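Local coordinates for IG hypothetical 16092 (Bacillus cereus ATCC 14579, PDB 1YQH), which is of unknown function but belongs to the UPF0045 family and may bind thiamine or a related compound, at residues V8-S13 and V56-V61. Sequence-based numbering, arbitrary orientation.
Sequences VTMSFS and VLLDVV
Met10, a selenomethionine, reaches from strand 8-13 down to helix 56-61 and lies against three of its side chains. With CG anti to the backbone N and the next torsion also extended, the chain runs straight out from the sheet; it then bends at chi3 (-65°), which turns the methyl along the helix surface. There CE sits 3.6 Å from Leu57 CB and 3.9 Å from Leu58 CD2, while the selenium packs 4.0 Å from Val61 CG2. A long, unbranched and flexible side chain suits this place, since it can follow the uneven surface between successive helix turns.

Leu57 rises from the helix alongside Met10 as Met10 comes down from the strand. Its CB supports the Met10 methyl, and its branched end carries CD2 on to 3.6 Å from Val8 CG2, so one leucine meets two strand residues; Leu50 of strand 48-52 also touches it. One turn later Val61 faces Phe12. Its CG2 methyl lies over one face of the ring, 4.2 Å from the centroid and 24° off the normal, a CH-pi contact offset toward the rim nearest CG. The short, branched side chain also brings CG1 to 4.0 Å from Phe12 CD1, and Ala64 of the same helix touches the ring as well.

The pairing Met10-Leu57 and Phe12-Val61 advances by two residues on the strand and four on the helix, which works because the axes of segments 8-13 and 56-61 run almost parallel, 10° apart and 10.0 Å at closest approach. On the reverse side of the strand, Thr9 and Ser11 meet a second subunit. All the touching residues are buried, making this the apolar helix-on-sheet core of a two-layer alpha+beta sandwich; the beta-alpha-beta-beta-alpha-beta sequence and the strand order 2-3-1-4 are those of the ferredoxin-like fold.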
loop_
_atom_site.group_PDB
_atom_site.type_symbol
_atom_site.label_atom_id
_atom_site.label_comp_id
_atom_site.label_asym_id
_atom_site.label_seq_id
_atom_site.Cartn_x
_atom_site.Cartn_y
_atom_site.Cartn_z
ATOM N N VAL A 8 9.475 -13.740 -7.848
ATOM C CA VAL A 8 9.109 -12.404 -7.386
ATOM C C VAL A 8 9.234 -12.421 -5.861
ATOM O O VAL A 8 9.270 -13.488 -5.219
ATOM C CB VAL A 8 7.666 -11.939 -7.811
ATOM C CG1 VAL A 8 7.500 -11.996 -9.324
ATOM C CG2 VAL A 8 6.570 -12.749 -7.113
ATOM N N THR A 9 9.328 -11.234 -5.287
ATOM C CA THR A 9 9.151 -11.047 -3.864
ATOM C C THR A 9 7.898 -10.159 -3.714
ATOM O O THR A 9 7.654 -9.276 -4.539
ATOM C CB THR A 9 10.429 -10.422 -3.246
ATOM O OG1 THR A 9 11.537 -11.329 -3.450
ATOM C CG2 THR A 9 10.265 -10.182 -1.757
HETATM N N MSE A 10 7.102 -10.428 -2.688
HETATM C CA MSE A 10 5.815 -9.774 -2.505
HETATM C C MSE A 10 5.589 -9.605 -1.004
HETATM O O MSE A 10 6.127 -10.379 -0.207
HETATM C CB MSE A 10 4.737 -10.687 -3.094
HETATM C CG MSE A 10 3.337 -10.140 -3.110
HETATM SE SE MSE A 10 2.143 -11.504 -3.794
HETATM C CE MSE A 10 2.815 -11.652 -5.644
ATOM N N SER A 11 4.845 -8.574 -0.610
ATOM C CA SER A 11 4.273 -8.560 0.720
ATOM C C SER A 11 2.781 -8.352 0.626
ATOM O O SER A 11 2.277 -7.827 -0.380
ATOM C CB SER A 11 4.924 -7.495 1.615
ATOM O OG SER A 11 4.623 -6.188 1.165
ATOM N N PHE A 12 2.064 -8.785 1.654
ATOM C CA PHE A 12 0.631 -8.555 1.674
ATOM C C PHE A 12 0.122 -8.499 3.091
ATOM O O PHE A 12 0.765 -8.994 4.035
ATOM C CB PHE A 12 -0.113 -9.659 0.877
ATOM C CG PHE A 12 -0.421 -10.905 1.683
ATOM C CD1 PHE A 12 -1.712 -11.125 2.183
ATOM C CD2 PHE A 12 0.570 -11.858 1.941
ATOM C CE1 PHE A 12 -2.017 -12.266 2.924
ATOM C CE2 PHE A 12 0.273 -13.006 2.680
ATOM C CZ PHE A 12 -1.018 -13.215 3.175
ATOM N N SER A 13 -1.047 -7.898 3.235
ATOM C CA SER A 13 -1.753 -7.930 4.502
ATOM C C SER A 13 -3.250 -8.015 4.253
ATOM O O SER A 13 -3.722 -7.616 3.183
ATOM C CB SER A 13 -1.402 -6.693 5.333
ATOM O OG SER A 13 -1.676 -5.510 4.613
ATOM N N VAL A 56 1.648 -18.358 -8.234
ATOM C CA VAL A 56 1.542 -19.126 -6.994
ATOM C C VAL A 56 1.322 -18.181 -5.823
ATOM O O VAL A 56 0.430 -18.407 -5.011
ATOM C CB VAL A 56 2.786 -20.028 -6.749
ATOM C CG1 VAL A 56 2.738 -20.697 -5.362
ATOM C CG2 VAL A 56 2.880 -21.076 -7.846
ATOM N N LEU A 57 2.123 -17.125 -5.751
ATOM C CA LEU A 57 1.986 -16.139 -4.679
ATOM C C LEU A 57 0.646 -15.397 -4.708
ATOM O O LEU A 57 0.013 -15.240 -3.673
ATOM C CB LEU A 57 3.160 -15.160 -4.700
ATOM C CG LEU A 57 4.397 -15.540 -3.868
ATOM C CD1 LEU A 57 4.809 -16.994 -3.981
ATOM C CD2 LEU A 57 5.578 -14.612 -4.205
ATOM N N LEU A 58 0.209 -14.950 -5.886
ATOM C CA LEU A 58 -1.103 -14.308 -5.979
ATOM C C LEU A 58 -2.230 -15.247 -5.545
ATOM O O LEU A 58 -3.190 -14.816 -4.901
ATOM C CB LEU A 58 -1.370 -13.744 -7.380
ATOM C CG LEU A 58 -0.488 -12.547 -7.738
ATOM C CD1 LEU A 58 -0.605 -12.296 -9.238
ATOM C CD2 LEU A 58 -0.902 -11.309 -6.917
ATOM N N ASP A 59 -2.114 -16.524 -5.887
ATOM C CA ASP A 59 -3.093 -17.499 -5.430
ATOM C C ASP A 59 -3.067 -17.667 -3.906
ATOM O O ASP A 59 -4.131 -17.828 -3.281
ATOM C CB ASP A 59 -2.912 -18.850 -6.125
ATOM C CG ASP A 59 -4.037 -19.815 -5.784
ATOM O OD1 ASP A 59 -5.205 -19.505 -6.111
ATOM O OD2 ASP A 59 -3.747 -20.853 -5.163
ATOM N N VAL A 60 -1.873 -17.615 -3.306
ATOM C CA VAL A 60 -1.769 -17.628 -1.837
ATOM C C VAL A 60 -2.539 -16.455 -1.228
ATOM O O VAL A 60 -3.316 -16.632 -0.284
ATOM C CB VAL A 60 -0.291 -17.653 -1.341
ATOM C CG1 VAL A 60 -0.199 -17.405 0.171
ATOM C CG2 VAL A 60 0.338 -18.978 -1.708
ATOM N N VAL A 61 -2.338 -15.265 -1.783
ATOM C CA VAL A 61 -3.028 -14.087 -1.275
ATOM C C VAL A 61 -4.561 -14.216 -1.428
ATOM O O VAL A 61 -5.323 -13.911 -0.502
ATOM C CB VAL A 61 -2.504 -12.799 -1.958
ATOM C CG1 VAL A 61 -3.292 -11.575 -1.430
ATOM C CG2 VAL A 61 -1.007 -12.616 -1.672
#